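Local atomic coordinates of DNA repair protein RAD7 (PDB entry 5ZB2), a protein that takes part in global genome nucleotide excision repair of non-transcribed yeast DNA as a component of the global genome repair complex, and interacts with ELC1. Residues L138-E141 and D142-E145; F148-M151 and K152-E156; Q365-G368 and E369-N373. One frame throughout, in Å; residues are numbered along the deposited sequence.

Contact 1. Residues L138-E141 and D142-E145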
# COMPACT_ATOMS: atom_id res chain seq x y z
N LEU A 138 8.01 -11.11 -11.66
CA LEU A 138 7.78 -11.57 -10.30
C LEU A 138 6.68 -12.63 -10.22
O LEU A 138 6.68 -13.45 -9.30
CB LEU A 138 7.41 -10.39 -9.39
CG LEU A 138 8.47 -9.33 -9.11
CD1 LEU A 138 7.87 -8.16 -8.34
CD2 LEU A 138 9.64 -9.90 -8.33
N ILE A 139 5.75 -12.64 -11.18
CA ILE A 139 4.55 -13.47 -11.08
C ILE A 139 4.92 -14.92 -11.36
O ILE A 139 5.45 -15.25 -12.43
CB ILE A 139 3.47 -12.99 -12.06
CG1 ILE A 139 3.26 -11.47 -11.97
CG2 ILE A 139 2.16 -13.73 -11.81
CD1 ILE A 139 2.73 -10.97 -10.63
N ASN A 140 4.62 -15.81 -10.41
CA ASN A 140 4.85 -17.23 -10.60
C ASN A 140 3.60 -17.90 -11.18
O ASN A 140 2.51 -17.31 -11.23
CB ASN A 140 5.27 -17.91 -9.29
CG ASN A 140 4.20 -17.86 -8.23
OD1 ASN A 140 3.02 -17.66 -8.51
ND2 ASN A 140 4.60 -18.06 -6.98
N GLU A 141 3.76 -19.15 -11.61
CA GLU A 141 2.70 -19.83 -12.35
C GLU A 141 1.42 -19.91 -11.54
O GLU A 141 0.32 -19.77 -12.09
CB GLU A 141 3.16 -21.22 -12.78
CG GLU A 141 3.66 -22.12 -11.65
CD GLU A 141 3.93 -23.55 -12.11
OE1 GLU A 141 3.72 -24.48 -11.32
OE2 GLU A 141 4.33 -23.73 -13.28
N ASP A 142 1.53 -20.12 -10.23
CA ASP A 142 0.34 -20.26 -9.40
C ASP A 142 -0.42 -18.95 -9.30
O ASP A 142 -1.65 -18.95 -9.22
CB ASP A 142 0.74 -20.78 -8.02
CG ASP A 142 1.36 -22.15 -8.08
OD1 ASP A 142 0.61 -23.15 -8.04
OD2 ASP A 142 2.60 -22.24 -8.19
N THR A 143 0.29 -17.82 -9.30
CA THR A 143 -0.40 -16.53 -9.32
C THR A 143 -1.11 -16.31 -10.64
O THR A 143 -2.25 -15.82 -10.67
CB THR A 143 0.58 -15.40 -9.03
OG1 THR A 143 1.20 -15.62 -7.77
CG2 THR A 143 -0.14 -14.06 -9.00
N TRP A 144 -0.46 -16.67 -11.76
CA TRP A 144 -1.12 -16.55 -13.06
C TRP A 144 -2.46 -17.28 -13.06
O TRP A 144 -3.47 -16.75 -13.53
CB TRP A 144 -0.21 -17.10 -14.17
CG TRP A 144 0.95 -16.21 -14.49
CD1 TRP A 144 2.28 -16.55 -14.46
CD2 TRP A 144 0.90 -14.84 -14.89
NE1 TRP A 144 3.05 -15.47 -14.81
CE2 TRP A 144 2.23 -14.41 -15.08
CE3 TRP A 144 -0.14 -13.93 -15.10
CZ2 TRP A 144 2.54 -13.11 -15.47
CZ3 TRP A 144 0.17 -12.64 -15.49
CH2 TRP A 144 1.50 -12.24 -15.67
N GLU A 145 -2.48 -18.50 -12.51
CA GLU A 145 -3.73 -19.26 -12.45
C GLU A 145 -4.81 -18.48 -11.70
O GLU A 145 -5.94 -18.36 -12.18
CB GLU A 145 -3.49 -20.61 -11.79
CG GLU A 145 -4.76 -21.46 -11.70
CD GLU A 145 -4.49 -22.90 -11.28
OE1 GLU A 145 -3.34 -23.23 -10.92
OE2 GLU A 145 -5.45 -23.71 -11.31
O HOH W 1 5.85 -13.88 -14.64
O HOH W 2 3.67 -14.64 -7.81
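Asn140 O accepts from Trp144 N at 3.1 Å, nearly straight at 165°, in the first turn of helix 141-150. One residue on, Glu141 O accepts from Glu145 N. Asn140 is the N-cap. Asn140 OD1 receives the amide Thr143 N at 2.8 Å, with the donor close to the line of the side-chain carbonyl. Asn140 OD1 also accepts from Thr143 OG1 at 2.8 Å, and this hydroxyl stands 40° above the carbonyl plane. Two donors of one residue thus fix the rotation of the Asn140 amide. CG of Asn140 sits between its own backbone N and carbonyl carbon (chi1 64°), which folds OD1 back over the helix start. Water 2 joins Thr143 OG1 to Asn140 N, and the hydroxyl has a further partner in His115.

This is the loop-to-helix turn, after strand 130-134, of the leucine-rich repeat solenoid in this C-terminal portion of RAD7. Ile139, just before the cap, packs on the indole of Trp144. Ile139 CG2 lies over one face, 3.4 Å from the centroid of the five-membered ring of Trp144, a CH-pi contact. Ile139 CG2 also rests against the methyl Thr143 CG2 at 3.6 Å. Water 1 donates to Ile139 O and accepts from Trp144 NE1 at 3.2 Å, joining the two residues. Replacing Trp144 by an alanine would probably leave Ile139 CG2 without its aromatic cover and water 1 without its indole donor. Leu118 of helix 115-124 touches Ile139, Thr143 and Trp144, while Phe166 meets the indole edge-to-face. Glu141 lies beside Asp142, pointing the same way, and its OE2 bonds to Thr167 OG1.

Contact 2. Residues F148-M151 and K152-E156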
# COMPACT_ATOMS: atom_id res chain seq x y z
N PHE A 148 -6.21 -15.68 -13.82
CA PHE A 148 -7.08 -16.10 -14.92
C PHE A 148 -8.43 -16.59 -14.41
O PHE A 148 -9.45 -16.40 -15.08
CB PHE A 148 -6.39 -17.17 -15.75
CG PHE A 148 -5.15 -16.69 -16.45
CD1 PHE A 148 -5.15 -15.48 -17.12
CD2 PHE A 148 -3.99 -17.44 -16.43
CE1 PHE A 148 -4.01 -15.03 -17.76
CE2 PHE A 148 -2.85 -16.99 -17.06
CZ PHE A 148 -2.86 -15.79 -17.73
N VAL A 149 -8.47 -17.23 -13.24
CA VAL A 149 -9.76 -17.60 -12.65
C VAL A 149 -10.61 -16.36 -12.41
O VAL A 149 -11.80 -16.32 -12.73
CB VAL A 149 -9.55 -18.41 -11.36
CG1 VAL A 149 -10.88 -18.64 -10.63
CG2 VAL A 149 -8.88 -19.74 -11.66
N ILE A 150 -10.00 -15.32 -11.84
CA ILE A 150 -10.72 -14.08 -11.56
C ILE A 150 -11.20 -13.42 -12.85
O ILE A 150 -12.26 -12.78 -12.87
CB ILE A 150 -9.84 -13.12 -10.73
CG1 ILE A 150 -9.57 -13.72 -9.35
CG2 ILE A 150 -10.50 -11.75 -10.59
CD1 ILE A 150 -8.56 -12.97 -8.53
N MET A 151 -10.43 -13.55 -13.93
CA MET A 151 -10.78 -12.93 -15.20
C MET A 151 -11.59 -13.85 -16.11
O MET A 151 -11.87 -13.48 -17.25
CB MET A 151 -9.50 -12.49 -15.94
CG MET A 151 -8.69 -11.41 -15.23
SD MET A 151 -9.60 -9.87 -14.97
CE MET A 151 -9.84 -9.33 -16.66
N LYS A 152 -11.97 -15.02 -15.62
CA LYS A 152 -12.74 -15.98 -16.41
C LYS A 152 -13.94 -15.30 -17.08
O LYS A 152 -14.75 -14.66 -16.41
CB LYS A 152 -13.21 -17.12 -15.50
CG LYS A 152 -13.99 -18.21 -16.20
CD LYS A 152 -14.40 -19.30 -15.21
CE LYS A 152 -15.19 -20.40 -15.90
NZ LYS A 152 -15.61 -21.46 -14.94
N GLY A 153 -14.03 -15.44 -18.40
CA GLY A 153 -15.14 -14.89 -19.15
C GLY A 153 -15.07 -13.40 -19.41
O GLY A 153 -15.93 -12.88 -20.14
N ARG A 154 -14.10 -12.69 -18.84
CA ARG A 154 -13.97 -11.25 -19.02
C ARG A 154 -12.81 -10.85 -19.92
O ARG A 154 -12.87 -9.79 -20.55
CB ARG A 154 -13.77 -10.56 -17.66
CG ARG A 154 -14.85 -10.83 -16.63
CD ARG A 154 -14.34 -10.54 -15.22
NE ARG A 154 -13.69 -9.23 -15.13
CZ ARG A 154 -12.90 -8.85 -14.13
NH1 ARG A 154 -12.65 -9.67 -13.12
NH2 ARG A 154 -12.36 -7.64 -14.15
N LEU A 155 -11.77 -11.67 -20.00
CA LEU A 155 -10.53 -11.30 -20.67
C LEU A 155 -10.65 -11.60 -22.16
O LEU A 155 -10.70 -12.76 -22.57
CB LEU A 155 -9.36 -12.06 -20.05
CG LEU A 155 -7.95 -11.59 -20.41
CD1 LEU A 155 -7.72 -10.15 -19.99
CD2 LEU A 155 -6.93 -12.51 -19.75
N GLU A 156 -10.70 -10.54 -22.97
CA GLU A 156 -10.77 -10.67 -24.42
C GLU A 156 -9.41 -10.49 -25.10
O GLU A 156 -9.25 -10.93 -26.25
CB GLU A 156 -11.75 -9.65 -25.00
CG GLU A 156 -13.18 -9.82 -24.52
CD GLU A 156 -14.07 -8.64 -24.87
OE1 GLU A 156 -15.16 -8.53 -24.27
OE2 GLU A 156 -13.68 -7.82 -25.72
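The guanidinium of Arg154 has Met151 SD over one face, 3.4 Å above its plane and offset toward the rim. At its edge is Ile150 O, which accepts from Arg154 NH1 at 3.1 Å. The ring of Phe148 meets Leu155 CD2 at its edge, near the ring plane, with 4.3 Å between Phe148 CE1 and that methyl. These groups lie at the link from helix 141-150 to strand 157-161 in the leucine-rich repeat solenoid. Residues 151-154 form a type II beta turn. Gly153 is at its third position, where the positive phi of 78° favours glycine.

The bond from Arg154 NH1 is bent, and the donor stands 48° out of the carbonyl plane of Ile150. NH1 also bonds to Ala122 O, so this one nitrogen bridges the end of helix 141-150 and the end of helix 115-124. The Met151 chain is bent at both chi2 and chi3, each near -60°. This curls the sulfur across the guanidinium, and the two side chains cross at about a right angle. Met151 CE then lies 4.0 Å from Leu155 CD1.

Lys152 N donates to Val149 O. Residues outside the two segments cover the apolar groups: Leu155 touches Cys178, and Phe148 packs on Leu174 and meets Phe158 edge-to-face. Met151 O is gripped twice: Arg154 N approaches at 2.9 Å from above the carbonyl plane, closing the beta turn, and Leu155 N at 3.3 Å lies in that plane.

Contact 3. Residues Q365-G368 and E369-N373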
# COMPACT_ATOMS: atom_id res chain seq x y z
N GLN A 365 16.79 8.97 -53.80
CA GLN A 365 16.25 10.05 -54.61
C GLN A 365 14.87 9.69 -55.15
O GLN A 365 13.91 10.44 -54.98
CB GLN A 365 17.21 10.35 -55.77
CG GLN A 365 16.69 11.32 -56.82
CD GLN A 365 16.54 12.74 -56.31
OE1 GLN A 365 16.41 12.97 -55.11
NE2 GLN A 365 16.58 13.70 -57.23
N MET A 366 14.76 8.53 -55.79
CA MET A 366 13.49 8.11 -56.38
C MET A 366 12.41 7.97 -55.31
O MET A 366 11.27 8.40 -55.51
CB MET A 366 13.68 6.80 -57.14
CG MET A 366 12.40 6.20 -57.69
SD MET A 366 12.70 4.72 -58.66
CE MET A 366 13.53 3.66 -57.47
N LEU A 367 12.76 7.36 -54.17
CA LEU A 367 11.77 7.15 -53.11
C LEU A 367 11.26 8.48 -52.57
O LEU A 367 10.06 8.64 -52.31
CB LEU A 367 12.36 6.31 -51.99
CG LEU A 367 12.67 4.85 -52.33
CD1 LEU A 367 13.37 4.17 -51.16
CD2 LEU A 367 11.41 4.09 -52.70
N GLY A 368 12.16 9.45 -52.39
CA GLY A 368 11.74 10.75 -51.88
C GLY A 368 10.73 11.44 -52.77
O GLY A 368 9.90 12.21 -52.28
N GLU A 369 10.78 11.18 -54.07
CA GLU A 369 9.86 11.81 -55.01
C GLU A 369 8.57 11.03 -55.21
O GLU A 369 7.54 11.62 -55.55
CB GLU A 369 10.55 12.00 -56.37
CG GLU A 369 11.88 12.76 -56.32
CD GLU A 369 11.78 14.09 -55.60
OE1 GLU A 369 11.80 14.09 -54.35
OE2 GLU A 369 11.68 15.13 -56.28
N GLN A 370 8.60 9.71 -54.99
CA GLN A 370 7.43 8.87 -55.22
C GLN A 370 6.58 8.67 -53.97
O GLN A 370 5.51 8.05 -54.07
CB GLN A 370 7.87 7.49 -55.73
CG GLN A 370 8.43 7.49 -57.14
CD GLN A 370 8.75 6.10 -57.64
OE1 GLN A 370 8.73 5.13 -56.88
NE2 GLN A 370 9.02 5.98 -58.94
N ASN A 371 7.01 9.18 -52.82
CA ASN A 371 6.31 8.97 -51.55
C ASN A 371 6.18 10.31 -50.83
O ASN A 371 7.07 10.70 -50.05
CB ASN A 371 7.04 7.94 -50.69
CG ASN A 371 7.07 6.56 -51.33
OD1 ASN A 371 6.19 5.74 -51.10
ND2 ASN A 371 8.08 6.31 -52.16
N PRO A 372 5.08 11.03 -51.06
CA PRO A 372 5.00 12.41 -50.54
C PRO A 372 5.04 12.50 -49.02
O PRO A 372 5.50 13.52 -48.49
CB PRO A 372 3.66 12.91 -51.10
CG PRO A 372 2.85 11.67 -51.30
CD PRO A 372 3.83 10.61 -51.72
N ASN A 373 4.57 11.49 -48.31
CA ASN A 373 4.51 11.53 -46.85
C ASN A 373 5.65 10.77 -46.18
O ASN A 373 5.66 10.66 -44.95
CB ASN A 373 3.17 10.98 -46.37
CG ASN A 373 2.02 11.92 -46.66
OD1 ASN A 373 2.17 13.14 -46.62
ND2 ASN A 373 0.85 11.35 -46.97
O HOH W 3 14.43 12.89 -52.62
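Asn371 ND2 donates to Leu367 O at 3.1 Å in a nearly straight bond of 168°. The donor lies in the carbonyl plane, on a lone pair, and the oxygen lies in the plane of the Asn371 amide. The bond is thus coplanar with both the acceptor carbonyl and the donor amide. Asn371 is the first residue to leave helical geometry after helix 361-370, and its side chain takes a carbonyl of the last turn. CG stands anti to the carbonyl carbon of Asn371 (chi1 -64°), which lays the amide alongside Leu367, the two side chains pointing the same way. Leu367 CD2 is 4.0 Å from Asn371 ND2.

Around this bond the backbone closes the helix. Gln370 N donates to Met366 O at 3.0 Å. Glu369 N makes two weak bonds, to Gln365 O and Met366 O. The Met366 chain runs out extended as far as SD, and Met366 CG packs against Gln370 CD at 3.7 Å. Met366 O also lies 3.4 Å from Gln370 CG. Glu369 CG, set beside its backbone N by chi1 of -54°, lies 3.4 Å from Gln365 O; the bend at chi2 then turns the carboxylate back to Gly368. Water 3 is 3.2 Å from Gln365 OE1 and may bridge, weakly, to Glu369 OE1.

The Asn371 amide is positioned from outside. Its OD1 accepts from Cys345 N, and its ND2 also donates to Leu343 O, so both ends of the group are used. This asparagine ties the end of helix 361-370 to the loop after helix 337-341 in the leucine-rich repeat solenoid. Met366 and Leu367 touch Phe340 of helix 337-341. Leu367 also meets Leu353, beyond strand 350-352, and Arg392, in the loop after strand 376-378, touches Glu369.

Contacts 1 and 2 hold the two ends of helix 141-150, with centres about 15 Å apart. Contact 3 closes the end of helix 361-370, about 50 Å from contact 1 between centres and on the opposite side of the chain's centre. All three are partly buried, with mixed surface and core residues. Their chemistry follows position. The helix start uses a side-chain acceptor for one backbone N-H and one hydroxyl, beside an aliphatic-aromatic pair. The two helix ends instead use side-chain N-H donors for backbone carbonyls, a charged guanidinium in contact 2 and a neutral amide in contact 3. Both of these donors also bind the preceding part of the solenoid.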